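Pectate lyase (Paenibacillus sp. 0602, PDB 5GT5) cleaves polygalacturonate by beta-elimination and probably also partly methylated pectin, as a probably calcium-dependent, endo-acting lyase of polysaccharide lyase family 1. Local coordinates at residues A[98-103]-A[121-126]; A[117-122]-A[154-159]; A[291-296]-A[340-345]. The protein carries 1 engineered substitution. All coordinates share one frame; numbering follows the deposited sequence.

Contact 1. Residues A[98-103]-A[121-126]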
loop_
_atom_site.group_PDB
_atom_site.type_symbol
_atom_site.label_atom_id
_atom_site.label_comp_id
_atom_site.label_asym_id
_atom_site.label_seq_id
_atom_site.Cartn_x
_atom_site.Cartn_y
_atom_site.Cartn_z
ATOM N N GLY A 98 13.271 2.483 -3.016
ATOM C CA GLY A 98 13.068 2.573 -1.583
ATOM C C GLY A 98 12.489 3.881 -1.085
ATOM O O GLY A 98 12.616 4.190 0.102
ATOM N N PHE A 99 11.854 4.674 -1.946
ATOM C CA PHE A 99 11.242 5.927 -1.537
ATOM C C PHE A 99 9.851 5.726 -0.961
ATOM O O PHE A 99 9.127 4.825 -1.397
ATOM C CB PHE A 99 11.221 6.925 -2.707
ATOM C CG PHE A 99 12.540 7.619 -2.894
ATOM C CD1 PHE A 99 13.566 6.983 -3.591
ATOM C CD2 PHE A 99 12.795 8.859 -2.306
ATOM C CE1 PHE A 99 14.845 7.597 -3.711
ATOM C CE2 PHE A 99 14.060 9.471 -2.422
ATOM C CZ PHE A 99 15.078 8.842 -3.159
ATOM N N ASN A 100 9.505 6.499 0.065
ATOM C CA ASN A 100 8.141 6.545 0.567
ATOM C C ASN A 100 7.648 7.969 0.654
ATOM O O ASN A 100 8.025 8.732 1.554
ATOM C CB ASN A 100 7.981 5.911 1.933
ATOM C CG ASN A 100 6.523 5.949 2.401
ATOM O OD1 ASN A 100 5.601 5.811 1.612
ATOM N ND2 ASN A 100 6.327 6.270 3.668
ATOM N N GLY A 101 6.842 8.352 -0.315
ATOM C CA GLY A 101 6.274 9.675 -0.323
ATOM C C GLY A 101 7.194 10.618 -1.054
ATOM O O GLY A 101 8.009 11.311 -0.444
ATOM N N LEU A 102 7.061 10.665 -2.368
ATOM C CA LEU A 102 7.956 11.443 -3.212
ATOM C C LEU A 102 7.154 12.041 -4.345
ATOM O O LEU A 102 6.366 11.338 -4.971
ATOM C CB LEU A 102 9.054 10.527 -3.762
ATOM C CG LEU A 102 9.943 11.108 -4.866
ATOM C CD1 LEU A 102 10.850 12.226 -4.348
ATOM C CD2 LEU A 102 10.772 9.992 -5.506
ATOM N N THR A 103 7.347 13.323 -4.625
ATOM C CA THR A 103 6.774 13.970 -5.803
ATOM C C THR A 103 7.871 14.504 -6.702
ATOM O O THR A 103 8.765 15.260 -6.251
ATOM C CB THR A 103 5.851 15.128 -5.404
ATOM O OG1 THR A 103 4.787 14.581 -4.615
ATOM C CG2 THR A 103 5.240 15.833 -6.643
ATOM N N ARG A 121 10.452 -0.825 -5.383
ATOM C CA ARG A 121 10.341 -0.938 -3.914
ATOM C C ARG A 121 9.982 0.413 -3.283
ATOM O O ARG A 121 10.509 0.783 -2.229
ATOM C CB ARG A 121 11.636 -1.507 -3.326
ATOM C CG ARG A 121 11.923 -2.949 -3.712
ATOM C CD ARG A 121 13.333 -3.373 -3.288
ATOM N NE ARG A 121 14.404 -2.749 -4.068
ATOM C CZ ARG A 121 14.985 -3.287 -5.142
ATOM N NH1 ARG A 121 14.582 -4.469 -5.607
ATOM N NH2 ARG A 121 15.961 -2.626 -5.762
ATOM N N SER A 122 9.100 1.168 -3.938
ATOM C CA SER A 122 8.730 2.501 -3.471
ATOM C C SER A 122 7.230 2.606 -3.254
ATOM O O SER A 122 6.424 1.809 -3.773
ATOM C CB SER A 122 9.187 3.535 -4.491
ATOM O OG SER A 122 10.617 3.606 -4.547
ATOM N N SER A 123 6.825 3.596 -2.473
ATOM C CA SER A 123 5.413 3.821 -2.206
ATOM C C SER A 123 5.112 5.293 -2.263
ATOM O O SER A 123 5.962 6.148 -1.943
ATOM C CB SER A 123 5.015 3.261 -0.847
ATOM O OG SER A 123 5.876 3.782 0.148
ATOM N N ASN A 124 3.880 5.588 -2.673
ATOM C CA ASN A 124 3.345 6.937 -2.711
ATOM C C ASN A 124 4.243 7.896 -3.500
ATOM O O ASN A 124 4.797 8.876 -2.989
ATOM C CB ASN A 124 3.082 7.409 -1.283
ATOM C CG ASN A 124 2.003 6.597 -0.638
ATOM O OD1 ASN A 124 1.004 6.277 -1.270
ATOM N ND2 ASN A 124 2.270 6.138 0.581
ATOM N N VAL A 125 4.377 7.583 -4.780
ATOM C CA VAL A 125 5.171 8.363 -5.719
ATOM C C VAL A 125 4.243 9.109 -6.662
ATOM O O VAL A 125 3.300 8.494 -7.206
ATOM C CB VAL A 125 6.125 7.443 -6.522
ATOM C CG1 VAL A 125 6.867 8.254 -7.620
ATOM C CG2 VAL A 125 7.120 6.730 -5.569
ATOM N N ILE A 126 4.494 10.399 -6.850
ATOM C CA ILE A 126 3.727 11.229 -7.780
ATOM C C ILE A 126 4.718 11.795 -8.802
ATOM O O ILE A 126 5.781 12.322 -8.423
ATOM C CB ILE A 126 2.995 12.373 -7.043
ATOM C CG1 ILE A 126 1.954 11.792 -6.082
ATOM C CG2 ILE A 126 2.423 13.388 -8.046
ATOM C CD1 ILE A 126 1.153 12.869 -5.333
#
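The corner between two faces of a parallel beta-helix brings Asn100 beside Ser123 on adjacent coils, with Phe99 beside Ser122 just before them. The hydroxyl of Ser123 donates to Asn100 OD1, OG to OD1 being only 2.5 Å. It comes in from above the amide plane, 46° out of it, and so misses the lone-pair direction. With chi1 of -178°, Asn100 sends its amide anti to the backbone N and alongside the hydroxyl; the OG of Ser123 is set between its own backbone N and carbonyl carbon. Ser122 OG works differently: it accepts the backbone N-H of Phe99 (N to OG 3.1 Å) while donating to Lys120 O. In the right-handed parallel beta-helix of this family each coil stacks on the previous one, and here the chain turns at Gly101 and Asn124 together. Through the bend the coils stay bonded, Gly101 N to Ser123 O at 2.9 Å and Leu102 N to Asn124 O at 3.0 Å. Gly101 takes up a positive-phi conformation in which a side chain would collide with the carbonyl oxygen of Asn100. Asn124 OD1 bonds to Ser256 OG of the second subunit, and Asn100 and Ser123 pack on its Ala259, so this corner also meets the dimer partner. Past the bend Thr103 and Ile126 point the same way, OG1 of Thr103 lying 3.7 Å from CB of Ile126 and bonding to Gly19 N.

Contact 2. Residues A[117-122]-A[154-159]; sequences ISVKRS and ITLEES
Lys120 and Glu157 stand side by side at matching positions of two parallel strands, and the lysine is a convenient thread through the contact. Its CB lies beneath the guanidinium of its neighbour Arg121, 4.1 Å from the plane and over its centre, and is also 3.7 Å from Glu158 OE2. CG lies 3.9 Å from that same oxygen and about as near to Glu157 OE1, both on the side of segment 154-159. Because the chain beyond CG is fully extended, it runs out along the Glu157 side chain until CE comes to 3.6 Å from OE1. NZ ends 4.4 Å from Glu157 OE1, too far for a salt bridge, so any attraction there is probably a loose one. Arg121 and Glu158 make a long, weak ion pair, NH1 of the arginine 3.5 Å from OE2 of the glutamate. That oxygen lies well out of the guanidinium plane and no N-H points at it, so the link is purely electrostatic; Asp97 is the stronger partner of Arg121. At the turn, Ser159 OG receives the N-H of Ser122, N to OG 3.1 Å, and donates its O-H to Glu157 O, which also accepts from Arg121 N. On the face of Ser118 a water joins Ser118 OG to Glu157 OE2. On the reverse face the Leu156 CD2 methyl packs against Val119 CB at 3.8 Å. In-register stacking of equivalent residues is typical of the right-handed parallel beta-helix of pectate lyases, and Thr155 borders Asp152 and Asp178, probable calcium ligands.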
loop_
_atom_site.group_PDB
_atom_site.type_symbol
_atom_site.label_atom_id
_atom_site.label_comp_id
_atom_site.label_asym_id
_atom_site.label_seq_id
_atom_site.Cartn_x
_atom_site.Cartn_y
_atom_site.Cartn_z
ATOM N N ILE A 117 13.397 5.553 -16.547
ATOM C CA ILE A 117 13.178 5.631 -15.091
ATOM C C ILE A 117 12.595 4.316 -14.602
ATOM O O ILE A 117 11.621 3.809 -15.168
ATOM C CB ILE A 117 12.264 6.778 -14.699
ATOM C CG1 ILE A 117 12.961 8.109 -15.040
ATOM C CG2 ILE A 117 11.929 6.710 -13.154
ATOM C CD1 ILE A 117 12.127 9.312 -14.755
ATOM N N SER A 118 13.211 3.750 -13.567
ATOM C CA SER A 118 12.716 2.540 -12.928
ATOM C C SER A 118 12.375 2.895 -11.493
ATOM O O SER A 118 13.214 3.430 -10.765
ATOM C CB SER A 118 13.795 1.466 -12.973
ATOM O OG SER A 118 13.446 0.317 -12.209
ATOM N N VAL A 119 11.123 2.669 -11.117
ATOM C CA VAL A 119 10.692 2.861 -9.735
ATOM C C VAL A 119 10.594 1.501 -9.098
ATOM O O VAL A 119 9.834 0.639 -9.553
ATOM C CB VAL A 119 9.352 3.586 -9.647
ATOM C CG1 VAL A 119 8.911 3.732 -8.177
ATOM C CG2 VAL A 119 9.413 4.966 -10.355
ATOM N N LYS A 120 11.401 1.254 -8.074
ATOM C CA LYS A 120 11.432 -0.067 -7.422
ATOM C C LYS A 120 11.227 0.089 -5.944
ATOM O O LYS A 120 11.764 1.008 -5.339
ATOM C CB LYS A 120 12.793 -0.759 -7.596
ATOM C CG LYS A 120 13.109 -1.120 -9.033
ATOM C CD LYS A 120 14.455 -1.822 -9.147
ATOM C CE LYS A 120 14.755 -2.255 -10.592
ATOM N NZ LYS A 120 16.063 -2.980 -10.640
ATOM N N ARG A 121 10.452 -0.825 -5.383
ATOM C CA ARG A 121 10.341 -0.938 -3.914
ATOM C C ARG A 121 9.982 0.413 -3.283
ATOM O O ARG A 121 10.509 0.783 -2.229
ATOM C CB ARG A 121 11.636 -1.507 -3.326
ATOM C CG ARG A 121 11.923 -2.949 -3.712
ATOM C CD ARG A 121 13.333 -3.373 -3.288
ATOM N NE ARG A 121 14.404 -2.749 -4.068
ATOM C CZ ARG A 121 14.985 -3.287 -5.142
ATOM N NH1 ARG A 121 14.582 -4.469 -5.607
ATOM N NH2 ARG A 121 15.961 -2.626 -5.762
ATOM N N SER A 122 9.100 1.168 -3.938
ATOM C CA SER A 122 8.730 2.501 -3.471
ATOM C C SER A 122 7.230 2.606 -3.254
ATOM O O SER A 122 6.424 1.809 -3.773
ATOM C CB SER A 122 9.187 3.535 -4.491
ATOM O OG SER A 122 10.617 3.606 -4.547
ATOM N N ILE A 154 9.064 4.630 -18.224
ATOM C CA ILE A 154 8.853 4.410 -16.780
ATOM C C ILE A 154 8.468 2.958 -16.580
ATOM O O ILE A 154 7.567 2.444 -17.272
ATOM C CB ILE A 154 7.742 5.303 -16.206
ATOM C CG1 ILE A 154 8.101 6.777 -16.397
ATOM C CG2 ILE A 154 7.521 4.998 -14.719
ATOM C CD1 ILE A 154 6.988 7.746 -15.939
ATOM N N THR A 155 9.148 2.291 -15.648
ATOM C CA THR A 155 8.809 0.924 -15.215
ATOM C C THR A 155 8.581 0.996 -13.738
ATOM O O THR A 155 9.393 1.579 -12.988
ATOM C CB THR A 155 9.916 -0.071 -15.525
ATOM O OG1 THR A 155 10.168 -0.052 -16.945
ATOM C CG2 THR A 155 9.506 -1.472 -15.183
ATOM N N LEU A 156 7.477 0.416 -13.296
ATOM C CA LEU A 156 7.165 0.348 -11.878
ATOM C C LEU A 156 7.304 -1.106 -11.435
ATOM O O LEU A 156 6.713 -2.005 -12.034
ATOM C CB LEU A 156 5.746 0.831 -11.629
ATOM C CG LEU A 156 5.367 2.147 -12.324
ATOM C CD1 LEU A 156 3.897 2.432 -12.070
ATOM C CD2 LEU A 156 6.229 3.286 -11.812
ATOM N N GLU A 157 8.061 -1.354 -10.365
ATOM C CA GLU A 157 8.277 -2.724 -9.884
ATOM C C GLU A 157 8.126 -2.812 -8.392
ATOM O O GLU A 157 8.710 -2.000 -7.657
ATOM C CB GLU A 157 9.668 -3.256 -10.256
ATOM C CG GLU A 157 9.866 -3.430 -11.765
ATOM C CD GLU A 157 11.239 -3.951 -12.139
ATOM O OE1 GLU A 157 11.942 -4.440 -11.243
ATOM O OE2 GLU A 157 11.615 -3.876 -13.332
ATOM N N GLU A 158 7.373 -3.820 -7.946
ATOM C CA GLU A 158 7.127 -4.062 -6.500
ATOM C C GLU A 158 6.899 -2.794 -5.699
ATOM O O GLU A 158 7.433 -2.622 -4.594
ATOM C CB GLU A 158 8.211 -4.937 -5.871
ATOM C CG GLU A 158 9.569 -4.382 -5.800
ATOM C CD GLU A 158 10.431 -4.836 -6.939
ATOM O OE1 GLU A 158 10.099 -5.868 -7.562
ATOM O OE2 GLU A 158 11.467 -4.180 -7.185
ATOM N N SER A 159 6.066 -1.922 -6.259
ATOM C CA SER A 159 5.741 -0.616 -5.680
ATOM C C SER A 159 4.242 -0.518 -5.379
ATOM O O SER A 159 3.440 -1.395 -5.767
ATOM C CB SER A 159 6.210 0.501 -6.618
ATOM O OG SER A 159 7.649 0.534 -6.652
HETATM O O HOH W 1 11.968 2.240 -17.335
HETATM O O HOH W 2 12.749 -1.702 -14.017
#

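Contact 3. Residues A[291-296]-A[340-345]; sequences IMDATD and VIKDVQ
Met292 and Ile341 lie alongside each other on one face of a parallel strand pair, while Asp293 and Lys342 do the same on the other. The methionine chain is extended, and its SD rests 4.0 Å from CD1 of Ile341 in a purely apolar contact. Further along, the methyl of Ala294 meets CG2 of Val344 at 3.9 Å, and Ile291 and Val340 run side by side on the face of Asp293. The polar end is built obliquely: Thr295, in the first turn of helix 295-301, crosses the Lys342 side chain. That lysine bends only at its last torsion (chi4 -68°), which brings NZ onto Thr295 OG1 at 2.7 Å. The hydroxyl in turn donates to Asp293 OD1, OG1 to OD1 2.6 Å, on the syn lone pair. The same oxygen takes the Thr295 N-H nearly head-on, N to OD1 3.1 Å, in an Asx turn that leads from strand 291-293 into the helix. Lys342 NZ also forms a salt bridge with Asp343 OD2 at 3.1 Å, from 60° above the carboxylate plane, while the other oxygen of Asp343 is held by Asp374 N. The chemistry thus joins the strand pair to a helix start: Thr295 relays between a lysine and an aspartate, one N-H and one O-H of Thr295 hold Asp293 OD1, and the positive charge nearby would probably stabilise both aspartates as anions.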
loop_
_atom_site.group_PDB
_atom_site.type_symbol
_atom_site.label_atom_id
_atom_site.label_comp_id
_atom_site.label_asym_id
_atom_site.label_seq_id
_atom_site.Cartn_x
_atom_site.Cartn_y
_atom_site.Cartn_z
ATOM N N ILE A 291 -8.891 8.124 -24.898
ATOM C CA ILE A 291 -8.994 8.142 -26.358
ATOM C C ILE A 291 -7.900 7.263 -26.929
ATOM O O ILE A 291 -6.726 7.427 -26.558
ATOM C CB ILE A 291 -8.817 9.557 -26.906
ATOM C CG1 ILE A 291 -9.938 10.452 -26.376
ATOM C CG2 ILE A 291 -8.828 9.556 -28.440
ATOM C CD1 ILE A 291 -9.788 11.890 -26.797
ATOM N N MET A 292 -8.269 6.305 -27.789
ATOM C CA MET A 292 -7.273 5.564 -28.562
ATOM C C MET A 292 -7.516 5.994 -29.993
ATOM O O MET A 292 -8.501 5.570 -30.594
ATOM C CB MET A 292 -7.483 4.050 -28.475
ATOM C CG MET A 292 -7.567 3.470 -27.055
ATOM S SD MET A 292 -7.938 1.695 -27.216
ATOM C CE MET A 292 -8.515 1.312 -25.565
ATOM N N ASP A 293 -6.669 6.854 -30.533
ATOM C CA ASP A 293 -6.838 7.396 -31.881
ATOM C C ASP A 293 -5.640 6.995 -32.711
ATOM O O ASP A 293 -4.562 7.614 -32.607
ATOM C CB ASP A 293 -6.963 8.916 -31.820
ATOM C CG ASP A 293 -7.261 9.524 -33.153
ATOM O OD1 ASP A 293 -7.017 8.890 -34.187
ATOM O OD2 ASP A 293 -7.754 10.665 -33.171
ATOM N N ALA A 294 -5.828 5.984 -33.553
ATOM C CA ALA A 294 -4.749 5.409 -34.364
ATOM C C ALA A 294 -4.920 5.810 -35.839
ATOM O O ALA A 294 -4.477 5.094 -36.730
ATOM C CB ALA A 294 -4.726 3.857 -34.226
ATOM N N THR A 295 -5.523 6.972 -36.083
ATOM C CA THR A 295 -5.781 7.455 -37.456
ATOM C C THR A 295 -4.552 7.414 -38.354
ATOM O O THR A 295 -4.603 6.899 -39.484
ATOM C CB THR A 295 -6.314 8.898 -37.426
ATOM O OG1 THR A 295 -7.589 8.928 -36.769
ATOM C CG2 THR A 295 -6.472 9.462 -38.873
ATOM N N ASP A 296 -3.445 7.961 -37.874
ATOM C CA ASP A 296 -2.245 8.027 -38.696
ATOM C C ASP A 296 -1.596 6.669 -38.894
ATOM O O ASP A 296 -1.059 6.359 -39.965
ATOM C CB ASP A 296 -1.261 9.019 -38.108
ATOM C CG ASP A 296 -1.906 10.339 -37.768
ATOM O OD1 ASP A 296 -2.462 10.966 -38.682
ATOM O OD2 ASP A 296 -1.877 10.739 -36.577
ATOM N N VAL A 340 -13.323 6.909 -26.382
ATOM C CA VAL A 340 -13.380 7.097 -27.830
ATOM C C VAL A 340 -12.260 6.288 -28.472
ATOM O O VAL A 340 -11.091 6.412 -28.072
ATOM C CB VAL A 340 -13.180 8.591 -28.168
ATOM C CG1 VAL A 340 -13.153 8.775 -29.680
ATOM C CG2 VAL A 340 -14.279 9.438 -27.505
ATOM N N ILE A 341 -12.606 5.446 -29.448
ATOM C CA ILE A 341 -11.640 4.594 -30.138
ATOM C C ILE A 341 -11.810 4.818 -31.625
ATOM O O ILE A 341 -12.921 4.661 -32.165
ATOM C CB ILE A 341 -11.869 3.107 -29.784
ATOM C CG1 ILE A 341 -11.674 2.922 -28.263
ATOM C CG2 ILE A 341 -10.906 2.196 -30.532
ATOM C CD1 ILE A 341 -11.924 1.509 -27.778
ATOM N N LYS A 342 -10.727 5.186 -32.281
ATOM C CA LYS A 342 -10.744 5.480 -33.699
ATOM C C LYS A 342 -9.644 4.755 -34.435
ATOM O O LYS A 342 -8.455 4.894 -34.089
ATOM C CB LYS A 342 -10.630 6.994 -33.933
ATOM C CG LYS A 342 -10.770 7.368 -35.412
ATOM C CD LYS A 342 -10.813 8.864 -35.608
ATOM C CE LYS A 342 -11.104 9.169 -37.069
ATOM N NZ LYS A 342 -9.971 8.778 -37.929
ATOM N N ASP A 343 -10.056 3.999 -35.455
ATOM C CA ASP A 343 -9.151 3.361 -36.400
ATOM C C ASP A 343 -8.234 2.331 -35.750
ATOM O O ASP A 343 -7.113 2.099 -36.187
ATOM C CB ASP A 343 -8.403 4.410 -37.220
ATOM C CG ASP A 343 -9.278 5.007 -38.318
ATOM O OD1 ASP A 343 -10.327 4.397 -38.623
ATOM O OD2 ASP A 343 -8.910 6.062 -38.894
ATOM N N VAL A 344 -8.773 1.677 -34.733
ATOM C CA VAL A 344 -8.151 0.508 -34.114
ATOM C C VAL A 344 -8.953 -0.709 -34.556
ATOM O O VAL A 344 -10.150 -0.806 -34.266
ATOM C CB VAL A 344 -8.159 0.621 -32.573
ATOM C CG1 VAL A 344 -7.638 -0.671 -31.949
ATOM C CG2 VAL A 344 -7.307 1.836 -32.111
ATOM N N GLN A 345 -8.313 -1.624 -35.273
ATOM C CA GLN A 345 -9.043 -2.747 -35.872
ATOM C C GLN A 345 -9.527 -3.773 -34.840
ATOM O O GLN A 345 -10.611 -4.364 -34.991
ATOM C CB GLN A 345 -8.177 -3.421 -36.931
ATOM C CG GLN A 345 -8.969 -4.528 -37.706
ATOM C CD GLN A 345 -8.266 -4.985 -38.965
ATOM O OE1 GLN A 345 -7.312 -4.362 -39.426
ATOM N NE2 GLN A 345 -8.757 -6.071 -39.546
#

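Overall arrangement
Contacts 1 and 2 share Arg121 and Ser122 and one coil, which contact 1 joins to the coil before it and contact 2 to the coil after it; their centres are about 9 Å apart. Contact 3 lies on the opposite side of the chain's centre, about 34 Å from contact 1 and 29 Å from contact 2 between centres. All three stack parallel coils, yet differ in chemistry. Contact 1 is mostly buried and meets the second subunit, with amides and hydroxyls at its bend. Contact 2 is less buried, combining one weak ion pair, a looser lysine-glutamate approach and bridging waters near the probable calcium site. Contact 3, buried again, couples apolar packing on one face to a lysine-threonine-aspartate chain at a helix start.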